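Acetylxylan esterase / glucomannan deacetylase (Cellvibrio japonicus, PDB 2W9X) removes acetyl groups from plant cell-wall polysaccharides, deacetylating glucomannan in strong preference to birchwood xylan. Local coordinates at residues L30-R35 with V55-A60; I76-V81 with R110-T115; N293-N298 with V324-D329; M178-L183 with Q343-L348. All coordinates share one frame; numbering follows the deposited sequence.

Contact 1. Residues L30-R35 with V55-A60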
loop_
_atom_site.group_PDB
_atom_site.type_symbol
_atom_site.label_atom_id
_atom_site.label_comp_id
_atom_site.label_asym_id
_atom_site.label_seq_id
_atom_site.Cartn_x
_atom_site.Cartn_y
_atom_site.Cartn_z
ATOM N N LEU B 30 32.543 -11.940 15.122
ATOM C CA LEU B 30 32.073 -11.093 14.045
ATOM C C LEU B 30 30.568 -11.242 13.842
ATOM O O LEU B 30 29.947 -12.191 14.351
ATOM C CB LEU B 30 32.870 -11.379 12.758
ATOM C CG LEU B 30 32.401 -12.237 11.575
ATOM C CD1 LEU B 30 33.596 -12.488 10.675
ATOM C CD2 LEU B 30 31.759 -13.546 11.969
ATOM N N HIS B 31 30.003 -10.276 13.121
ATOM C CA HIS B 31 28.598 -10.236 12.740
ATOM C C HIS B 31 28.525 -10.206 11.216
ATOM O O HIS B 31 29.308 -9.508 10.571
ATOM C CB HIS B 31 27.938 -8.981 13.326
ATOM C CG HIS B 31 26.576 -8.686 12.770
ATOM N ND1 HIS B 31 25.444 -9.360 13.176
ATOM C CD2 HIS B 31 26.166 -7.790 11.845
ATOM C CE1 HIS B 31 24.393 -8.887 12.529
ATOM N NE2 HIS B 31 24.805 -7.936 11.710
ATOM N N ILE B 32 27.593 -10.971 10.655
ATOM C CA ILE B 32 27.448 -11.100 9.200
ATOM C C ILE B 32 26.132 -10.516 8.706
ATOM O O ILE B 32 25.061 -10.819 9.243
ATOM C CB ILE B 32 27.522 -12.581 8.732
ATOM C CG1 ILE B 32 28.826 -13.234 9.176
ATOM C CG2 ILE B 32 27.345 -12.677 7.209
ATOM C CD1 ILE B 32 28.651 -14.666 9.709
ATOM N N GLY B 33 26.232 -9.673 7.684
ATOM C CA GLY B 33 25.074 -9.267 6.913
ATOM C C GLY B 33 25.044 -9.943 5.554
ATOM O O GLY B 33 26.066 -10.041 4.872
ATOM N N GLY B 34 23.867 -10.421 5.165
ATOM C CA GLY B 34 23.713 -11.039 3.863
ATOM C C GLY B 34 23.942 -12.534 3.920
ATOM O O GLY B 34 24.428 -13.073 4.936
ATOM N N ARG B 35 23.575 -13.194 2.822
ATOM C CA ARG B 35 23.640 -14.640 2.703
ATOM C C ARG B 35 25.082 -15.084 2.561
ATOM O O ARG B 35 25.787 -14.664 1.649
ATOM C CB ARG B 35 22.812 -15.123 1.511
ATOM C CG ARG B 35 21.328 -15.032 1.736
ATOM C CD ARG B 35 20.580 -15.465 0.505
ATOM N NE ARG B 35 19.145 -15.535 0.753
ATOM C CZ ARG B 35 18.251 -15.912 -0.154
ATOM N NH1 ARG B 35 18.639 -16.255 -1.380
ATOM N NH2 ARG B 35 16.968 -15.958 0.175
ATOM N N VAL B 55 26.925 -8.049 0.696
ATOM C CA VAL B 55 27.312 -8.780 1.894
ATOM C C VAL B 55 28.255 -7.914 2.749
ATOM O O VAL B 55 29.007 -7.093 2.212
ATOM C CB VAL B 55 27.962 -10.159 1.503
ATOM C CG1 VAL B 55 28.749 -10.752 2.632
ATOM C CG2 VAL B 55 26.886 -11.136 1.040
ATOM N N TYR B 56 28.170 -8.059 4.072
ATOM C CA TYR B 56 29.069 -7.331 4.982
ATOM C C TYR B 56 29.443 -8.111 6.240
ATOM O O TYR B 56 28.712 -9.011 6.675
ATOM C CB TYR B 56 28.510 -5.943 5.352
ATOM C CG TYR B 56 27.153 -5.938 6.025
ATOM C CD1 TYR B 56 27.045 -5.971 7.419
ATOM C CD2 TYR B 56 25.977 -5.878 5.266
ATOM C CE1 TYR B 56 25.800 -5.958 8.044
ATOM C CE2 TYR B 56 24.726 -5.864 5.880
ATOM C CZ TYR B 56 24.642 -5.901 7.269
ATOM O OH TYR B 56 23.412 -5.877 7.883
ATOM N N PHE B 57 30.590 -7.744 6.811
ATOM C CA PHE B 57 31.118 -8.333 8.047
ATOM C C PHE B 57 31.529 -7.215 9.008
ATOM O O PHE B 57 32.190 -6.242 8.596
ATOM C CB PHE B 57 32.329 -9.223 7.747
ATOM C CG PHE B 57 32.062 -10.291 6.721
ATOM C CD1 PHE B 57 31.639 -11.566 7.115
ATOM C CD2 PHE B 57 32.249 -10.038 5.367
ATOM C CE1 PHE B 57 31.393 -12.552 6.170
ATOM C CE2 PHE B 57 32.001 -11.028 4.414
ATOM C CZ PHE B 57 31.574 -12.282 4.816
ATOM N N GLU B 58 31.126 -7.345 10.273
ATOM C CA GLU B 58 31.418 -6.333 11.285
ATOM C C GLU B 58 32.131 -6.935 12.480
ATOM O O GLU B 58 31.890 -8.099 12.839
ATOM C CB GLU B 58 30.153 -5.622 11.755
ATOM C CG GLU B 58 29.576 -4.658 10.722
ATOM C CD GLU B 58 28.204 -4.162 11.093
ATOM O OE1 GLU B 58 28.067 -2.944 11.295
ATOM O OE2 GLU B 58 27.260 -4.981 11.190
ATOM N N THR B 59 33.014 -6.137 13.080
ATOM C CA THR B 59 33.658 -6.498 14.348
ATOM C C THR B 59 33.976 -5.273 15.217
ATOM O O THR B 59 33.924 -4.129 14.741
ATOM C CB THR B 59 34.906 -7.392 14.146
ATOM O OG1 THR B 59 35.222 -8.025 15.385
ATOM C CG2 THR B 59 36.119 -6.596 13.667
ATOM N N ALA B 60 34.311 -5.529 16.487
ATOM C CA ALA B 60 34.583 -4.485 17.467
ATOM C C ALA B 60 35.584 -4.995 18.491
ATOM O O ALA B 60 35.481 -6.141 18.957
ATOM C CB ALA B 60 33.291 -4.038 18.156
#
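Strands 31-33 and 56-60 run antiparallel with their axes 4.7 Å apart, His31 facing Glu58 and Gly33 facing Tyr56 in hydrogen-bonded pairs, with Ile32 and Phe57 as the non-hydrogen-bonded pair between them. They belong to the β-sandwich of the CE2 N-terminal domain, whose family falls among the galactose-binding-like jelly rolls. Ile32 and Phe57 share one face: CG1 of Ile32 lies 3.9 Å from Phe57 CD1, and Leu30 CD1 reaches the same ring carbon. These apolar groups suit the inside of the sandwich, where Phe127 of strand 122-128 packs on both Leu30 and Phe57. The face with His31, Tyr56 and Glu58 is polar. His31 and Glu58 extend side by side, and OE2 of Glu58 sits at the imidazole edge, 3.1 Å from His31 CD2, while also forming a salt bridge to Arg141. Asp191 holds both His31 NE2 and Tyr56 OH, tying this face to the esterase domain. Tyr56 CG stands between its backbone N and carbonyl carbon (chi1 59°), which folds the ring back over the neighbouring strand. Glycine fits there because the ring occupies the space above its backbone: Gly33 CA lies 3.5 Å from the centroid of the Tyr56 ring, a CH-pi contact 14° off the ring normal.

Contact 2. Residues I76-V81 with R110-T115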
loop_
_atom_site.group_PDB
_atom_site.type_symbol
_atom_site.label_atom_id
_atom_site.label_comp_id
_atom_site.label_asym_id
_atom_site.label_seq_id
_atom_site.Cartn_x
_atom_site.Cartn_y
_atom_site.Cartn_z
ATOM N N ILE B 76 35.295 -6.029 -5.463
ATOM C CA ILE B 76 35.822 -4.823 -4.841
ATOM C C ILE B 76 35.067 -4.675 -3.519
ATOM O O ILE B 76 33.862 -4.958 -3.450
ATOM C CB ILE B 76 35.627 -3.549 -5.719
ATOM C CG1 ILE B 76 36.098 -3.786 -7.162
ATOM C CG2 ILE B 76 36.352 -2.345 -5.100
ATOM C CD1 ILE B 76 35.805 -2.609 -8.141
ATOM N N PHE B 77 35.785 -4.250 -2.478
ATOM C CA PHE B 77 35.219 -4.041 -1.153
ATOM C C PHE B 77 35.521 -2.630 -0.718
ATOM O O PHE B 77 36.473 -2.019 -1.191
ATOM C CB PHE B 77 35.896 -4.953 -0.104
ATOM C CG PHE B 77 35.681 -6.418 -0.320
ATOM C CD1 PHE B 77 34.628 -7.078 0.312
ATOM C CD2 PHE B 77 36.548 -7.147 -1.127
ATOM C CE1 PHE B 77 34.428 -8.448 0.127
ATOM C CE2 PHE B 77 36.364 -8.513 -1.312
ATOM C CZ PHE B 77 35.304 -9.166 -0.685
ATOM N N ARG B 78 34.729 -2.126 0.221
ATOM C CA ARG B 78 35.205 -1.027 1.039
ATOM C C ARG B 78 35.290 -1.419 2.517
ATOM O O ARG B 78 34.517 -2.265 3.009
ATOM C CB ARG B 78 34.420 0.274 0.791
ATOM C CG ARG B 78 33.003 0.282 1.300
ATOM C CD ARG B 78 32.220 1.482 0.777
ATOM N NE ARG B 78 30.915 1.525 1.444
ATOM C CZ ARG B 78 29.975 2.435 1.238
ATOM N NH1 ARG B 78 28.846 2.361 1.928
ATOM N NH2 ARG B 78 30.155 3.409 0.353
ATOM N N LEU B 79 36.266 -0.825 3.197
ATOM C CA LEU B 79 36.503 -1.067 4.613
ATOM C C LEU B 79 36.243 0.206 5.402
ATOM O O LEU B 79 36.824 1.248 5.121
ATOM C CB LEU B 79 37.935 -1.568 4.835
ATOM C CG LEU B 79 38.431 -1.891 6.249
ATOM C CD1 LEU B 79 37.681 -3.076 6.815
ATOM C CD2 LEU B 79 39.921 -2.199 6.209
ATOM N N ILE B 80 35.364 0.110 6.395
ATOM C CA ILE B 80 34.988 1.268 7.191
ATOM C C ILE B 80 35.445 1.091 8.643
ATOM O O ILE B 80 34.885 0.276 9.386
ATOM C CB ILE B 80 33.466 1.541 7.103
ATOM C CG1 ILE B 80 33.025 1.635 5.633
ATOM C CG2 ILE B 80 33.095 2.797 7.886
ATOM C CD1 ILE B 80 31.507 1.589 5.411
ATOM N N VAL B 81 36.471 1.857 9.020
ATOM C CA VAL B 81 37.026 1.840 10.368
ATOM C C VAL B 81 36.509 3.060 11.134
ATOM O O VAL B 81 36.794 4.198 10.757
ATOM C CB VAL B 81 38.581 1.822 10.338
ATOM C CG1 VAL B 81 39.166 1.860 11.753
ATOM C CG2 VAL B 81 39.089 0.594 9.604
ATOM N N ARG B 110 33.753 -2.292 9.770
ATOM C CA ARG B 110 32.749 -2.833 8.847
ATOM C C ARG B 110 33.354 -3.014 7.450
ATOM O O ARG B 110 33.839 -2.052 6.851
ATOM C CB ARG B 110 31.547 -1.879 8.782
ATOM C CG ARG B 110 30.367 -2.351 7.929
ATOM C CD ARG B 110 29.218 -1.365 8.025
ATOM N NE ARG B 110 28.095 -1.735 7.165
ATOM C CZ ARG B 110 26.935 -2.222 7.594
ATOM N NH1 ARG B 110 26.707 -2.413 8.887
ATOM N NH2 ARG B 110 25.982 -2.507 6.717
ATOM N N LEU B 111 33.342 -4.250 6.952
ATOM C CA LEU B 111 33.805 -4.556 5.600
ATOM C C LEU B 111 32.581 -4.800 4.718
ATOM O O LEU B 111 31.687 -5.569 5.107
ATOM C CB LEU B 111 34.704 -5.801 5.618
ATOM C CG LEU B 111 35.051 -6.506 4.298
ATOM C CD1 LEU B 111 36.141 -5.766 3.529
ATOM C CD2 LEU B 111 35.452 -7.970 4.541
ATOM N N GLU B 112 32.529 -4.150 3.548
ATOM C CA GLU B 112 31.376 -4.297 2.639
ATOM C C GLU B 112 31.765 -4.696 1.217
ATOM O O GLU B 112 32.645 -4.093 0.612
ATOM C CB GLU B 112 30.553 -2.993 2.574
ATOM C CG GLU B 112 29.969 -2.533 3.916
ATOM C CD GLU B 112 29.270 -1.188 3.864
ATOM O OE1 GLU B 112 29.471 -0.395 2.910
ATOM O OE2 GLU B 112 28.503 -0.917 4.804
ATOM N N LYS B 113 31.077 -5.702 0.683
ATOM C CA LYS B 113 31.144 -6.043 -0.741
ATOM C C LYS B 113 30.388 -4.976 -1.562
ATOM O O LYS B 113 29.287 -4.553 -1.195
ATOM C CB LYS B 113 30.556 -7.440 -0.958
ATOM C CG LYS B 113 30.394 -7.911 -2.394
ATOM C CD LYS B 113 29.293 -8.972 -2.418
ATOM C CE LYS B 113 29.583 -10.125 -3.354
ATOM N NZ LYS B 113 29.280 -9.818 -4.763
ATOM N N LEU B 114 31.004 -4.539 -2.660
ATOM C CA LEU B 114 30.453 -3.474 -3.509
ATOM C C LEU B 114 29.914 -4.031 -4.814
ATOM O O LEU B 114 28.907 -3.571 -5.325
ATOM C CB LEU B 114 31.565 -2.463 -3.836
ATOM C CG LEU B 114 31.877 -1.301 -2.904
ATOM C CD1 LEU B 114 31.588 -1.569 -1.462
ATOM C CD2 LEU B 114 33.282 -0.756 -3.118
ATOM N N THR B 115 30.605 -5.028 -5.351
ATOM C CA THR B 115 30.389 -5.482 -6.719
ATOM C C THR B 115 29.441 -6.688 -6.807
ATOM O O THR B 115 29.115 -7.314 -5.796
ATOM C CB THR B 115 31.722 -5.837 -7.378
ATOM O OG1 THR B 115 32.487 -6.640 -6.475
ATOM C CG2 THR B 115 32.520 -4.572 -7.730
#
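Arg78 and Glu112 lie side by side across the strand pair, and two nitrogens of the arginine converge on one carboxylate oxygen: Arg78 NE is 2.8 Å and NH1 3.0 Å from Glu112 OE1. The guanidinium and carboxylate planes are 26° apart, nearly coplanar, and OE1 lies close to the guanidinium plane. The other oxygen, OE2, takes NE of Arg110 on its anti lone pair, and Lys186 of the esterase domain adds a further salt bridge to it. Glutamate thus suits a place among three basic groups, whose charges would probably keep it ionised. Aliphatic atoms shield the bridge: Leu114 CD1 touches Arg78 CG at 3.6 Å, and Ile80 CD1 lies near the carboxylate. Toward the far end, Thr115 OG1 accepts from Ile76 N at 3.0 Å and is also bonded to Asn75, while Leu114 N donates to Ile76 O. The reverse face is mainly apolar, with Leu111 CD1 against Phe77 CB at 3.7 Å and strand 67-72 packed over both residues. Behind these side chains, paired backbone bonds at Arg78-Glu112 and Ile80-Arg110 fix the register. Alternation along the strands thus turns charges to the esterase domain and mainly apolar groups into the β-sandwich of the CE2 N-terminal domain.

Contact 3. Residues N293-N298 with V324-D329. With GOL (glycerol), chain I.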
loop_
_atom_site.group_PDB
_atom_site.type_symbol
_atom_site.label_atom_id
_atom_site.label_comp_id
_atom_site.label_asym_id
_atom_site.label_seq_id
_atom_site.Cartn_x
_atom_site.Cartn_y
_atom_site.Cartn_z
ATOM N N ASN B 293 8.120 -0.622 -8.369
ATOM C CA ASN B 293 8.413 -0.619 -9.803
ATOM C C ASN B 293 8.422 0.786 -10.409
ATOM O O ASN B 293 8.004 1.757 -9.783
ATOM C CB ASN B 293 7.471 -1.537 -10.627
ATOM C CG ASN B 293 7.548 -3.001 -10.208
ATOM O OD1 ASN B 293 8.253 -3.824 -10.839
ATOM N ND2 ASN B 293 6.806 -3.344 -9.158
ATOM N N SER B 294 8.923 0.870 -11.637
ATOM C CA SER B 294 9.044 2.134 -12.372
ATOM C C SER B 294 7.719 2.489 -13.029
ATOM O O SER B 294 6.786 1.642 -13.110
ATOM C CB SER B 294 10.080 1.983 -13.484
ATOM O OG SER B 294 9.516 1.172 -14.512
ATOM N N ASP B 295 7.662 3.731 -13.519
ATOM C CA ASP B 295 6.563 4.218 -14.330
ATOM C C ASP B 295 6.889 4.028 -15.822
ATOM O O ASP B 295 6.369 4.737 -16.669
ATOM C CB ASP B 295 6.298 5.704 -14.021
ATOM C CG ASP B 295 7.515 6.630 -14.345
ATOM O OD1 ASP B 295 8.615 6.151 -14.671
ATOM O OD2 ASP B 295 7.357 7.857 -14.233
ATOM N N GLN B 296 7.763 3.079 -16.145
ATOM C CA GLN B 296 8.171 2.948 -17.540
ATOM C C GLN B 296 7.442 1.817 -18.280
ATOM O O GLN B 296 6.487 1.220 -17.755
ATOM C CB GLN B 296 9.702 2.835 -17.625
ATOM C CG GLN B 296 10.407 4.093 -17.059
ATOM C CD GLN B 296 10.255 5.305 -17.959
ATOM O OE1 GLN B 296 10.683 5.274 -19.106
ATOM N NE2 GLN B 296 9.626 6.382 -17.444
ATOM N N SER B 297 7.878 1.548 -19.507
ATOM C CA SER B 297 7.222 0.563 -20.394
ATOM C C SER B 297 5.726 0.856 -20.564
ATOM O O SER B 297 4.909 -0.073 -20.545
ATOM C CB SER B 297 7.465 -0.886 -19.923
ATOM O OG SER B 297 8.841 -1.258 -20.052
ATOM N N ASN B 298 5.402 2.144 -20.734
ATOM C CA ASN B 298 4.031 2.670 -20.935
ATOM C C ASN B 298 3.050 2.305 -19.818
ATOM O O ASN B 298 1.821 2.281 -20.032
ATOM C CB ASN B 298 3.442 2.252 -22.297
ATOM C CG ASN B 298 4.162 2.873 -23.490
ATOM O OD1 ASN B 298 5.152 3.596 -23.341
ATOM N ND2 ASN B 298 3.644 2.594 -24.701
ATOM N N VAL B 324 5.326 2.984 -6.969
ATOM C CA VAL B 324 5.730 3.275 -8.351
ATOM C C VAL B 324 6.661 4.479 -8.327
ATOM O O VAL B 324 6.262 5.580 -7.889
ATOM C CB VAL B 324 4.529 3.566 -9.263
ATOM C CG1 VAL B 324 5.006 3.870 -10.669
ATOM C CG2 VAL B 324 3.545 2.393 -9.234
ATOM N N PHE B 325 7.904 4.279 -8.768
ATOM C CA PHE B 325 8.865 5.382 -8.712
ATOM C C PHE B 325 8.959 6.101 -10.048
ATOM O O PHE B 325 8.720 5.505 -11.113
ATOM C CB PHE B 325 10.243 4.956 -8.162
ATOM C CG PHE B 325 10.921 3.858 -8.944
ATOM C CD1 PHE B 325 11.622 4.137 -10.122
ATOM C CD2 PHE B 325 10.910 2.544 -8.467
ATOM C CE1 PHE B 325 12.261 3.108 -10.826
ATOM C CE2 PHE B 325 11.557 1.526 -9.170
ATOM C CZ PHE B 325 12.228 1.815 -10.331
ATOM N N LYS B 326 9.278 7.394 -9.966
ATOM C CA LYS B 326 9.225 8.322 -11.096
ATOM C C LYS B 326 10.384 9.317 -11.011
ATOM O O LYS B 326 10.937 9.554 -9.928
ATOM C CB LYS B 326 7.916 9.137 -11.062
ATOM C CG LYS B 326 6.606 8.319 -10.970
ATOM C CD LYS B 326 5.412 9.255 -10.789
ATOM C CE LYS B 326 5.205 10.211 -11.993
ATOM N NZ LYS B 326 5.258 9.444 -13.267
ATOM N N GLY B 327 10.746 9.884 -12.157
ATOM C CA GLY B 327 11.606 11.072 -12.195
ATOM C C GLY B 327 13.075 10.797 -11.932
ATOM O O GLY B 327 13.762 11.627 -11.340
ATOM N N LEU B 328 13.554 9.622 -12.360
ATOM C CA LEU B 328 14.969 9.291 -12.274
ATOM C C LEU B 328 15.700 9.831 -13.486
ATOM O O LEU B 328 15.077 10.033 -14.528
ATOM C CB LEU B 328 15.121 7.781 -12.234
ATOM C CG LEU B 328 14.925 7.061 -10.890
ATOM C CD1 LEU B 328 13.664 7.413 -10.222
ATOM C CD2 LEU B 328 14.967 5.547 -11.125
ATOM N N ASP B 329 17.012 10.051 -13.375
ATOM C CA ASP B 329 17.801 10.457 -14.549
ATOM C C ASP B 329 18.418 9.293 -15.327
ATOM O O ASP B 329 18.859 9.485 -16.458
ATOM C CB ASP B 329 18.856 11.527 -14.225
ATOM C CG ASP B 329 19.902 11.071 -13.198
ATOM O OD1 ASP B 329 20.279 9.883 -13.099
ATOM O OD2 ASP B 329 20.399 11.961 -12.496
HETATM C C1 GOL I . 12.458 9.042 -16.202
HETATM O O1 GOL I . 12.343 8.946 -14.809
HETATM C C2 GOL I . 11.412 10.033 -16.688
HETATM O O2 GOL I . 11.619 10.109 -18.096
HETATM C C3 GOL I . 9.976 9.590 -16.297
HETATM O O3 GOL I . 9.648 9.620 -14.893
#
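The backbones of Asn293 and Phe325 join the ends of two parallel strands: Phe325 N donates to Asn293 O at 2.7 Å. One residue further on the pairing fades, and Asp295 N reaches Phe325 O only by a weak, bent bond. Ser294 OG then accepts from Gln296 N, an ST turn that carries the chain away from the sheet; serine suits this place because its short hydroxyl can reach back to the backbone.

Charged and polar groups take over beyond the strands. Asp295 OD2 receives Lys326 NZ at 2.8 Å on its anti lone pair, the lysine bending at its last two torsions to cross the aspartate at about a right angle. The same ammonium group donates to Gly314 O of the second subunit, so the salt bridge lies at the contact with that subunit. Gln296 NE2 approaches the other oxygen, Asp295 OD1, from above the carboxylate plane. A glycerol, probably from the crystallisation liquor, also binds here: its O3 donates to Asp295 OD2 at 3.0 Å and accepts from Gly327 N.

Apolar packing is carried by Phe325. With chi1 at 59° its ring turns beneath the opposite strand, placing one face under Ser294 CA and bringing CE1 to 3.6 Å from Ser294 CB. A large aromatic suits the place because it spans from the backbone of Asn293 and Ser294 to Leu345 and Leu348 of helix 339-354. The two strands and intervening helix 300-314 form a beta-alpha-beta crossover, the repeating element of the parallel-sheet SGNH hydrolase fold.

Contact 4. Residues M178-L183 with Q343-L348; sequences MAFGPL and QLLANL
Gln343 O accepts the backbone N-H of Asn347 at 2.9 Å, one of the regular bonds of helix 339-354, which presents Gln343, Leu345 and Ala346 to helix 180-187 in the α/β SGNH hydrolase fold. Between the two segments the contact is apolar. The CA atoms of Phe180 and Ala346 are the nearest pair of CA atoms, 4.6 Å apart, and alanine suits the spot because its single methyl fills little space. That methyl settles between successive turns' side chains, with Ala346 CB 3.8 Å from Leu183 CB and a little farther from Phe180 CB.

Phe180 supplies the larger apolar surface. A chi1 of 60° swings its ring toward Leu345, which it passes obliquely, and Phe180 CD2 meets Leu345 CD1 at 3.7 Å. The leucine thereby lies between helix 180-187 and strand 320-325 of the parallel sheet, a buried place that suits a branched apolar side chain. Asp342 and Leu349 of helix 339-354 also touch Phe180.

Ala179 is at the N-cap position of helix 180-187, and Pro182 falls in the first turn, where a residue without an N-H costs the helix nothing; its ring packs on Tyr192 and Ile194 of strand 191-196. Phe180 O is bonded to the hydroxyl of Thr184. At the outer margin of the contact the long, flexible Gln343 bends at chi2 (62°) and curls back over a leucine tip, crossing it at about a right angle, with Leu183 CD1 3.9 Å from Gln343 CD.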
loop_
_atom_site.group_PDB
_atom_site.type_symbol
_atom_site.label_atom_id
_atom_site.label_comp_id
_atom_site.label_asym_id
_atom_site.label_seq_id
_atom_site.Cartn_x
_atom_site.Cartn_y
_atom_site.Cartn_z
ATOM N N MET B 178 25.779 1.687 -2.345
ATOM C CA MET B 178 25.145 2.971 -2.671
ATOM C C MET B 178 23.804 2.858 -3.393
ATOM O O MET B 178 23.151 3.877 -3.651
ATOM C CB MET B 178 26.107 3.861 -3.417
ATOM C CG MET B 178 27.197 4.244 -2.471
ATOM S SD MET B 178 28.157 5.520 -3.109
ATOM C CE MET B 178 28.942 4.660 -4.452
ATOM N N ALA B 179 23.385 1.627 -3.686
ATOM C CA ALA B 179 22.035 1.398 -4.171
ATOM C C ALA B 179 21.040 1.698 -3.041
ATOM O O ALA B 179 21.417 1.767 -1.874
ATOM C CB ALA B 179 21.879 -0.037 -4.691
ATOM N N PHE B 180 19.761 1.831 -3.393
ATOM C CA PHE B 180 18.733 2.270 -2.444
ATOM C C PHE B 180 18.483 1.333 -1.251
ATOM O O PHE B 180 18.024 1.783 -0.200
ATOM C CB PHE B 180 17.417 2.587 -3.182
ATOM C CG PHE B 180 16.836 1.408 -3.944
ATOM C CD1 PHE B 180 16.074 0.422 -3.282
ATOM C CD2 PHE B 180 17.014 1.306 -5.328
ATOM C CE1 PHE B 180 15.525 -0.668 -3.980
ATOM C CE2 PHE B 180 16.472 0.240 -6.035
ATOM C CZ PHE B 180 15.720 -0.760 -5.352
ATOM N N GLY B 181 18.799 0.049 -1.401
ATOM C CA GLY B 181 18.555 -0.934 -0.355
ATOM C C GLY B 181 19.407 -0.759 0.896
ATOM O O GLY B 181 18.864 -0.534 1.983
ATOM N N PRO B 182 20.737 -0.874 0.762
ATOM C CA PRO B 182 21.631 -0.565 1.902
ATOM C C PRO B 182 21.415 0.827 2.497
ATOM O O PRO B 182 21.439 0.969 3.719
ATOM C CB PRO B 182 23.027 -0.712 1.295
ATOM C CG PRO B 182 22.829 -1.782 0.279
ATOM C CD PRO B 182 21.519 -1.359 -0.392
ATOM N N LEU B 183 21.177 1.833 1.651
ATOM C CA LEU B 183 20.938 3.201 2.131
ATOM C C LEU B 183 19.662 3.291 2.962
ATOM O O LEU B 183 19.646 3.955 4.000
ATOM C CB LEU B 183 20.868 4.214 0.979
ATOM C CG LEU B 183 22.049 4.472 0.047
ATOM C CD1 LEU B 183 21.629 5.539 -0.966
ATOM C CD2 LEU B 183 23.354 4.858 0.795
ATOM N N GLN B 343 19.893 7.318 -4.105
ATOM C CA GLN B 343 19.533 8.185 -2.967
ATOM C C GLN B 343 18.073 8.646 -3.012
ATOM O O GLN B 343 17.397 8.670 -1.994
ATOM C CB GLN B 343 20.481 9.398 -2.864
ATOM C CG GLN B 343 20.355 10.142 -1.532
ATOM C CD GLN B 343 20.718 9.288 -0.307
ATOM O OE1 GLN B 343 19.865 8.998 0.539
ATOM N NE2 GLN B 343 21.981 8.895 -0.212
ATOM N N LEU B 344 17.577 9.030 -4.190
ATOM C CA LEU B 344 16.174 9.454 -4.301
ATOM C C LEU B 344 15.192 8.329 -3.946
ATOM O O LEU B 344 14.191 8.552 -3.239
ATOM C CB LEU B 344 15.872 10.016 -5.700
ATOM C CG LEU B 344 16.742 11.214 -6.096
ATOM C CD1 LEU B 344 16.461 11.645 -7.547
ATOM C CD2 LEU B 344 16.588 12.415 -5.091
ATOM N N LEU B 345 15.475 7.128 -4.437
ATOM C CA LEU B 345 14.621 5.958 -4.144
ATOM C C LEU B 345 14.700 5.586 -2.674
ATOM O O LEU B 345 13.700 5.222 -2.077
ATOM C CB LEU B 345 15.017 4.770 -5.005
ATOM C CG LEU B 345 14.756 4.999 -6.506
ATOM C CD1 LEU B 345 15.485 3.946 -7.345
ATOM C CD2 LEU B 345 13.259 4.992 -6.795
ATOM N N ALA B 346 15.885 5.732 -2.088
ATOM C CA ALA B 346 16.066 5.498 -0.653
ATOM C C ALA B 346 15.205 6.455 0.155
ATOM O O ALA B 346 14.487 6.035 1.065
ATOM C CB ALA B 346 17.532 5.624 -0.277
ATOM N N ASN B 347 15.244 7.742 -0.204
ATOM C CA ASN B 347 14.452 8.759 0.498
ATOM C C ASN B 347 12.978 8.455 0.408
ATOM O O ASN B 347 12.245 8.643 1.375
ATOM C CB ASN B 347 14.735 10.177 -0.042
ATOM C CG ASN B 347 16.182 10.591 0.121
ATOM O OD1 ASN B 347 16.916 10.028 0.938
ATOM N ND2 ASN B 347 16.608 11.574 -0.669
ATOM N N LEU B 348 12.546 7.979 -0.756
ATOM C CA LEU B 348 11.158 7.560 -0.963
ATOM C C LEU B 348 10.754 6.453 0.022
ATOM O O LEU B 348 9.704 6.516 0.676
ATOM C CB LEU B 348 11.022 7.023 -2.390
ATOM C CG LEU B 348 9.853 7.286 -3.324
ATOM C CD1 LEU B 348 9.562 8.785 -3.413
ATOM C CD2 LEU B 348 10.234 6.737 -4.687
#

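Contacts 1 and 2 are neighbours in one sheet of the N-terminal domain, their centres about 11 Å apart, with a salt bridge of 2.8 Å from Glu58 OE1 to Arg110 NH1 between them. Contacts 3 and 4 belong to the esterase domain, their centres about 15 Å apart, and meet where Phe325 CB packs on Leu345 CD2 at 3.3 Å. Contacts 2 and 4 touch directly across the domains, through Arg78 and Met178, whereas contacts 1 and 3 lie about 33 Å apart, centre to centre. In contact 4 the side chain of Phe180 is about 9 Å from that of Ser151, the inferred nucleophile. In contact 3, Phe325 lies about 10 Å from His336, side chain to side chain.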